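Local structure of sulfotransferase (Mus musculus, 5X2B) at residues E93-V97 and T98-K102; K178-F181 and V182-L185; A202-A205 and R206-F210. The protein probably transfers sulfonate from the donor PAPS to small acceptor molecules, and binds the spent cofactor adenosine-3'-5'-diphosphate. All coordinates share one frame; numbering follows the deposited sequence. Where two conformers were deposited one is given.

Interaction 1: residues E93-V97 and T98-K102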
# COMPACT_ATOMS: atom_id res chain seq x y z
N GLU A 93 -2.30 13.10 6.46
CA GLU A 93 -3.24 14.18 6.74
C GLU A 93 -4.67 13.72 6.70
O GLU A 93 -5.51 14.17 7.47
CB GLU A 93 -3.10 15.25 5.68
CG GLU A 93 -4.34 16.09 5.54
CD GLU A 93 -4.48 17.05 6.67
OE1 GLU A 93 -3.82 18.10 6.58
OE2 GLU A 93 -5.21 16.76 7.65
N MET A 94 -4.95 12.85 5.75
CA MET A 94 -6.31 12.44 5.53
C MET A 94 -6.65 11.24 6.31
O MET A 94 -7.78 10.91 6.49
CB MET A 94 -6.51 12.18 4.06
CG MET A 94 -6.54 13.50 3.33
SD MET A 94 -6.82 13.32 1.57
CE MET A 94 -5.53 12.13 1.24
N LEU A 95 -5.64 10.57 6.80
CA LEU A 95 -5.89 9.60 7.81
C LEU A 95 -6.72 10.29 8.93
O LEU A 95 -6.37 11.38 9.38
CB LEU A 95 -4.56 9.13 8.34
CG LEU A 95 -4.69 7.89 9.21
CD1 LEU A 95 -4.82 6.66 8.39
CD2 LEU A 95 -3.52 7.74 10.06
N PRO A 96 -7.83 9.65 9.36
CA PRO A 96 -8.79 10.10 10.35
C PRO A 96 -8.15 10.46 11.64
O PRO A 96 -7.43 9.66 12.19
CB PRO A 96 -9.64 8.87 10.58
CG PRO A 96 -9.64 8.21 9.29
CD PRO A 96 -8.30 8.42 8.72
N VAL A 97 -8.45 11.64 12.14
CA VAL A 97 -7.79 12.12 13.31
C VAL A 97 -7.90 11.11 14.37
O VAL A 97 -6.99 10.86 15.11
CB VAL A 97 -8.49 13.29 13.87
CG1 VAL A 97 -9.90 12.91 14.21
CG2 VAL A 97 -7.76 13.72 15.11
N THR A 98 -9.05 10.50 14.42
CA THR A 98 -9.37 9.66 15.52
C THR A 98 -8.40 8.50 15.56
O THR A 98 -8.12 7.93 16.59
CB THR A 98 -10.79 9.19 15.34
OG1 THR A 98 -11.61 9.75 16.37
CG2 THR A 98 -10.85 7.72 15.37
N VAL A 99 -7.86 8.15 14.41
CA VAL A 99 -6.88 7.08 14.37
C VAL A 99 -5.60 7.63 14.96
O VAL A 99 -4.81 6.93 15.61
CB VAL A 99 -6.57 6.59 12.91
CG1 VAL A 99 -5.46 5.56 12.90
CG2 VAL A 99 -7.78 5.98 12.31
N LYS A 100 -5.37 8.92 14.73
CA LYS A 100 -4.17 9.50 15.25
C LYS A 100 -4.30 9.49 16.77
O LYS A 100 -3.36 9.12 17.47
CB LYS A 100 -3.94 10.88 14.63
CG LYS A 100 -3.71 10.75 13.14
CD LYS A 100 -3.71 12.05 12.42
CE LYS A 100 -4.02 11.81 10.95
NZ LYS A 100 -4.15 13.12 10.25
N GLN A 101 -5.50 9.80 17.25
CA GLN A 101 -5.80 9.99 18.67
C GLN A 101 -5.65 8.70 19.42
O GLN A 101 -5.13 8.67 20.52
CB GLN A 101 -7.20 10.56 18.87
CG GLN A 101 -7.65 11.55 17.77
CD GLN A 101 -8.85 12.45 18.15
OE1 GLN A 101 -9.97 11.98 18.37
NE2 GLN A 101 -8.61 13.74 18.20
N LYS A 102 -6.09 7.61 18.85
CA LYS A 102 -5.94 6.34 19.53
C LYS A 102 -4.53 5.77 19.47
O LYS A 102 -4.22 4.83 20.18
CB LYS A 102 -6.88 5.32 18.91
CG LYS A 102 -8.32 5.67 19.07
CD LYS A 102 -8.74 5.45 20.47
CE LYS A 102 -10.23 5.46 20.54
NZ LYS A 102 -10.75 6.82 20.19
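Pro96 and Leu95 meet Val99 and Lys100 in a local contact at the start of helix 97-102, where the loop that follows strand 83-88 folds against the first helical turn. Pro96 stands at the N-cap position. Its carbonyl O accepts the amide of Val99, with Val99 N 2.7 Å from Pro96 O, while a second bond to this oxygen, from Lys100 N, is weak. The proline ring and the valine side chain lie side by side and point the same way, Pro96 CB coming within 3.8 Å of Val99 CG2. The other valine branch, CG1, is anti to the backbone N (chi1 175°) and thereby meets Leu95, whose CD2 is 4.1 Å from Val99 CG1. Lys100 runs back along the loop as an extended chain. Its ammonium makes a weak bond of 3.3 Å from NZ to Glu93 O, but its stronger partner is the carbonyl of Tyr92, and it also forms a cation-pi interaction with Tyr92. Asp26 accepts from Val97 N and touches Pro96, and Phe28 packs on Val99, which sets this helix start against the loop ahead of strand 35-38 before the chain enters strand 105-110 of the parallel sheet.

Interaction 2: residues K178-F181 and V182-L185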
# COMPACT_ATOMS: atom_id res chain seq x y z
N LYS A 178 11.26 -9.32 -0.35
CA LYS A 178 11.81 -10.20 -1.33
C LYS A 178 13.07 -10.87 -0.75
O LYS A 178 13.16 -12.10 -0.62
CB LYS A 178 12.10 -9.38 -2.57
CG LYS A 178 10.88 -8.64 -3.08
CD LYS A 178 10.14 -9.47 -4.02
CE LYS A 178 11.02 -9.86 -5.16
NZ LYS A 178 10.35 -10.94 -5.93
N LYS A 179 14.02 -10.05 -0.33
CA LYS A 179 15.28 -10.52 0.26
C LYS A 179 15.18 -11.65 1.30
O LYS A 179 15.74 -12.71 1.12
CB LYS A 179 16.06 -9.34 0.90
CG LYS A 179 16.03 -9.27 2.47
CD LYS A 179 16.36 -7.87 3.07
CE LYS A 179 16.20 -7.80 4.61
NZ LYS A 179 16.45 -6.44 5.18
N ASP A 180 14.51 -11.38 2.40
CA ASP A 180 14.53 -12.27 3.54
C ASP A 180 13.21 -12.08 4.16
O ASP A 180 13.01 -11.27 5.07
CB ASP A 180 15.62 -11.92 4.55
CG ASP A 180 15.86 -13.04 5.56
OD1 ASP A 180 14.89 -13.68 6.03
OD2 ASP A 180 17.04 -13.26 5.88
N PHE A 181 12.27 -12.79 3.59
CA PHE A 181 10.90 -12.63 3.94
C PHE A 181 10.60 -12.97 5.39
O PHE A 181 9.70 -12.41 5.99
CB PHE A 181 10.08 -13.57 3.09
CG PHE A 181 8.70 -13.70 3.55
CD1 PHE A 181 8.38 -14.53 4.60
CD2 PHE A 181 7.71 -12.94 2.96
CE1 PHE A 181 7.10 -14.64 5.00
CE2 PHE A 181 6.42 -13.04 3.38
CZ PHE A 181 6.10 -13.88 4.40
N VAL A 182 11.32 -13.93 5.93
CA VAL A 182 11.07 -14.37 7.27
C VAL A 182 11.55 -13.36 8.31
O VAL A 182 10.93 -13.22 9.36
CB VAL A 182 11.82 -15.67 7.49
CG1 VAL A 182 11.84 -16.01 8.97
CG2 VAL A 182 11.18 -16.75 6.68
N LYS A 183 12.67 -12.70 8.05
CA LYS A 183 13.23 -11.73 8.99
C LYS A 183 12.21 -10.63 9.10
O LYS A 183 11.92 -10.12 10.16
CB LYS A 183 14.53 -11.17 8.47
CG LYS A 183 15.00 -9.98 9.29
CD LYS A 183 15.82 -8.98 8.47
CE LYS A 183 17.21 -9.48 8.20
NZ LYS A 183 17.91 -9.89 9.46
N SER A 184 11.65 -10.29 7.96
CA SER A 184 10.50 -9.39 7.91
C SER A 184 9.29 -9.83 8.70
O SER A 184 8.80 -9.14 9.59
CB SER A 184 10.01 -9.29 6.48
OG SER A 184 11.03 -8.75 5.67
N LEU A 185 8.74 -10.96 8.31
CA LEU A 185 7.59 -11.47 8.98
C LEU A 185 7.70 -11.39 10.54
O LEU A 185 6.86 -10.83 11.23
CB LEU A 185 7.44 -12.89 8.54
CG LEU A 185 6.35 -13.57 9.32
CD1 LEU A 185 5.16 -12.61 9.36
CD2 LEU A 185 6.04 -14.84 8.60
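A first torsion of -166° swings the Asp180 carboxylate away from its own amide and over to Lys183 N, and Phe181, with a similar first torsion (chi1 168°), carries its ring to Leu185. Asp180 OD1 accepts from Lys183 N at 3.2 Å, the N-H pointing at it fairly well (151°) although the donor stands well above the carboxylate plane. The same oxygen rests against the side-chain root of Lys183, with OD1 3.5 Å from Lys183 CB. This is an N-cap: Asp180 leaves the helical conformation after helix 174-179 and at once caps helix 181-191, so one residue serves the corner between two consecutive helices. Its negative charge at a helix N-terminus is probably favourable to the helix dipole. The carbonyl of Asp180 adds weak bonds from the amides of Lys183 and Ser184, the latter nearly straight at 3.3 Å between Ser184 N and Asp180 O. The Ser184 hydroxyl lies near that carbonyl and also makes a weak bond to Glu176, so its proton cannot be assigned to one of them. One residue on, Leu185 N binds Phe181 O at 2.9 Å in a regular helical bond. The side chains of the same pair cross obliquely, Phe181 CE1 lying 3.8 Å from Leu185 CD2. The exposed lysines Lys179 and Lys183 meet by their aliphatic parts, with Lys179 CE 4.1 Å from Lys183 CD. The Phe181 ring also packs on Ala205 and Thr208 of helix 198-208, while Lys178 touches the bound nucleotide and its NZ bonds to Gly242 O.

Interaction 3: residues A202-A205 and R206-F210. With A3P (adenosine-3'-5'-diphosphate), chain M.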
# COMPACT_ATOMS: atom_id res chain seq x y z
N ALA A 202 6.99 -20.63 8.33
CA ALA A 202 7.48 -21.27 7.13
C ALA A 202 6.32 -21.67 6.27
O ALA A 202 6.47 -21.97 5.10
CB ALA A 202 8.27 -22.49 7.49
N LYS A 203 5.15 -21.70 6.88
CA LYS A 203 3.97 -22.15 6.17
C LYS A 203 3.43 -20.97 5.48
O LYS A 203 2.84 -21.06 4.42
CB LYS A 203 2.95 -22.65 7.16
CG LYS A 203 2.29 -23.85 6.70
CD LYS A 203 1.54 -24.47 7.84
CE LYS A 203 2.47 -25.14 8.82
NZ LYS A 203 1.68 -26.13 9.65
N ILE A 204 3.63 -19.83 6.09
CA ILE A 204 3.07 -18.63 5.54
C ILE A 204 3.88 -18.27 4.35
O ILE A 204 3.37 -17.78 3.34
CB ILE A 204 3.27 -17.48 6.45
CG1 ILE A 204 3.01 -17.91 7.88
CG2 ILE A 204 2.37 -16.33 6.02
CD1 ILE A 204 1.76 -17.38 8.38
N ALA A 205 5.18 -18.44 4.52
CA ALA A 205 6.12 -18.16 3.46
C ALA A 205 5.70 -18.98 2.24
O ALA A 205 5.44 -18.43 1.17
CB ALA A 205 7.51 -18.53 3.92
N ARG A 206 5.62 -20.29 2.43
CA ARG A 206 5.04 -21.20 1.44
C ARG A 206 3.74 -20.59 0.85
O ARG A 206 3.69 -20.23 -0.32
CB ARG A 206 4.83 -22.59 2.11
CG ARG A 206 4.53 -23.80 1.18
CD ARG A 206 4.63 -25.20 1.90
NE ARG A 206 4.64 -26.35 0.97
CZ ARG A 206 4.61 -27.64 1.34
NH1 ARG A 206 4.58 -27.98 2.63
NH2 ARG A 206 4.61 -28.59 0.43
N SER A 207 2.72 -20.39 1.67
CA SER A 207 1.44 -19.92 1.15
C SER A 207 1.47 -18.56 0.43
O SER A 207 0.60 -18.26 -0.41
CB SER A 207 0.47 -19.88 2.31
OG SER A 207 1.21 -19.72 3.52
N THR A 208 2.46 -17.72 0.70
CA THR A 208 2.36 -16.35 0.21
C THR A 208 3.29 -15.99 -0.95
O THR A 208 3.29 -14.85 -1.40
CB THR A 208 2.56 -15.31 1.34
OG1 THR A 208 3.84 -15.51 1.96
CG2 THR A 208 1.48 -15.44 2.36
N SER A 209 4.07 -16.94 -1.45
CA SER A 209 4.97 -16.65 -2.57
C SER A 209 4.19 -16.07 -3.75
O SER A 209 3.08 -16.51 -4.08
CB SER A 209 5.72 -17.90 -3.01
OG SER A 209 4.91 -18.71 -3.85
N PHE A 210 4.77 -15.07 -4.37
CA PHE A 210 4.16 -14.44 -5.51
C PHE A 210 3.41 -15.42 -6.42
O PHE A 210 2.22 -15.29 -6.66
CB PHE A 210 5.24 -13.79 -6.35
CG PHE A 210 4.73 -13.27 -7.63
CD1 PHE A 210 4.18 -12.00 -7.69
CD2 PHE A 210 4.77 -14.03 -8.77
CE1 PHE A 210 3.68 -11.50 -8.87
CE2 PHE A 210 4.28 -13.54 -9.96
CZ PHE A 210 3.73 -12.28 -10.00
P1 A3P M . 4.90 -5.60 -10.10
O1P A3P M . 4.76 -7.05 -10.49
O2P A3P M . 4.15 -4.65 -11.08
O3P A3P M . 6.37 -5.19 -10.21
P2 A3P M . -0.05 -3.73 -4.68
O4P A3P M . -1.10 -3.47 -5.62
O5P A3P M . 0.13 -2.51 -3.81
O6P A3P M . -0.38 -4.90 -3.74
O5' A3P M . 1.33 -3.94 -5.53
C5' A3P M . 1.52 -4.71 -6.70
C4' A3P M . 2.87 -5.24 -6.89
O4' A3P M . 3.06 -6.23 -5.92
C3' A3P M . 3.12 -5.90 -8.19
O3' A3P M . 4.38 -5.45 -8.68
C2' A3P M . 3.13 -7.30 -7.89
O2' A3P M . 3.94 -7.92 -8.89
C1' A3P M . 3.68 -7.35 -6.52
N9 A3P M . 3.43 -8.56 -5.66
C8 A3P M . 2.22 -9.04 -5.28
N7 A3P M . 2.38 -10.13 -4.51
C5 A3P M . 3.69 -10.35 -4.37
C6 A3P M . 4.44 -11.32 -3.70
N6 A3P M . 3.81 -12.37 -2.97
N1 A3P M . 5.77 -11.26 -3.73
C2 A3P M . 6.38 -10.28 -4.42
N3 A3P M . 5.68 -9.36 -5.08
C4 A3P M . 4.35 -9.36 -5.09
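The adenine end of the adenosine-3'-5'-diphosphate pocket is bordered by the closing turn of helix 198-208, where Thr208 packs back on Ile204, and by the Ser209-Phe210 step that follows. Thr208 OG1 donates to Ile204 O at 2.7 Å, approaching from above the carbonyl plane (37° out of it). The hydroxyl is brought over this oxygen by a chi1 of 58°, which places it between the backbone N and the carbonyl carbon. That leaves the methyl beside Ile204, the two side chains running side by side with Thr208 CG2 3.9 Å from Ile204 CG2. The Thr208 amide is shared: its bond to Ala205 O measures 3.1 Å from Thr208 N, whereas the one to Ile204 O is weak. Farther back the helical pattern is regular, with Arg206 N 3.3 Å from Ala202 O. Alanine in place of Thr208 would probably deprive Ile204 O of its hydroxyl partner and open a gap beside Ile204 CG2. The carbonyl of Thr208 meets the base, Thr208 O lying 3.0 Å from the exocyclic N6 of the nucleotide, and Phe210 N is 3.2 Å from the same N6. Ser209 caps the next helix, 210-214, through its OG to Glu212 N. Phe210 approaches the purine, its CD1 lying 3.7 Å from C5 of the nucleotide, an atom that sits in plane at the edge of the phenyl ring; an edge-to-face stack with Phe239 also engages the ring. Arg54 touches Ile204, Ser207 and Thr208 from a loop. A backbone carbonyl near the adenine amino group, followed by an aromatic residue beside the purine, is consistent with nucleotide recognition in the cytosolic sulfotransferase fold.

In the fold
Each interaction is local, lies at a helix end and sets buried residues (Leu95, Pro96, Thr98 and Val99; Ser184 and Leu185; Ile204 and Thr208) beside exposed ones (Glu93 and Gln101; Lys179 and Lys183; Ala202, Lys203 and Arg206). Interactions 2 and 3, centres 11 Å apart, join the consecutive helices 181-191 and 198-208, Phe181 CZ lying 3.7 Å from Thr208 OG1, and both contribute to the nucleotide pocket. Interaction 1, its centre 29 Å from that of interaction 2, is remote from that pocket. Chemically, 93-102 has a proline at the N-cap position, offering its backbone carbonyl; 178-185 a carboxylate cap; 202-210 a threonine hydroxyl on a helical carbonyl, with the threonine's own carbonyl at the adenine amino group.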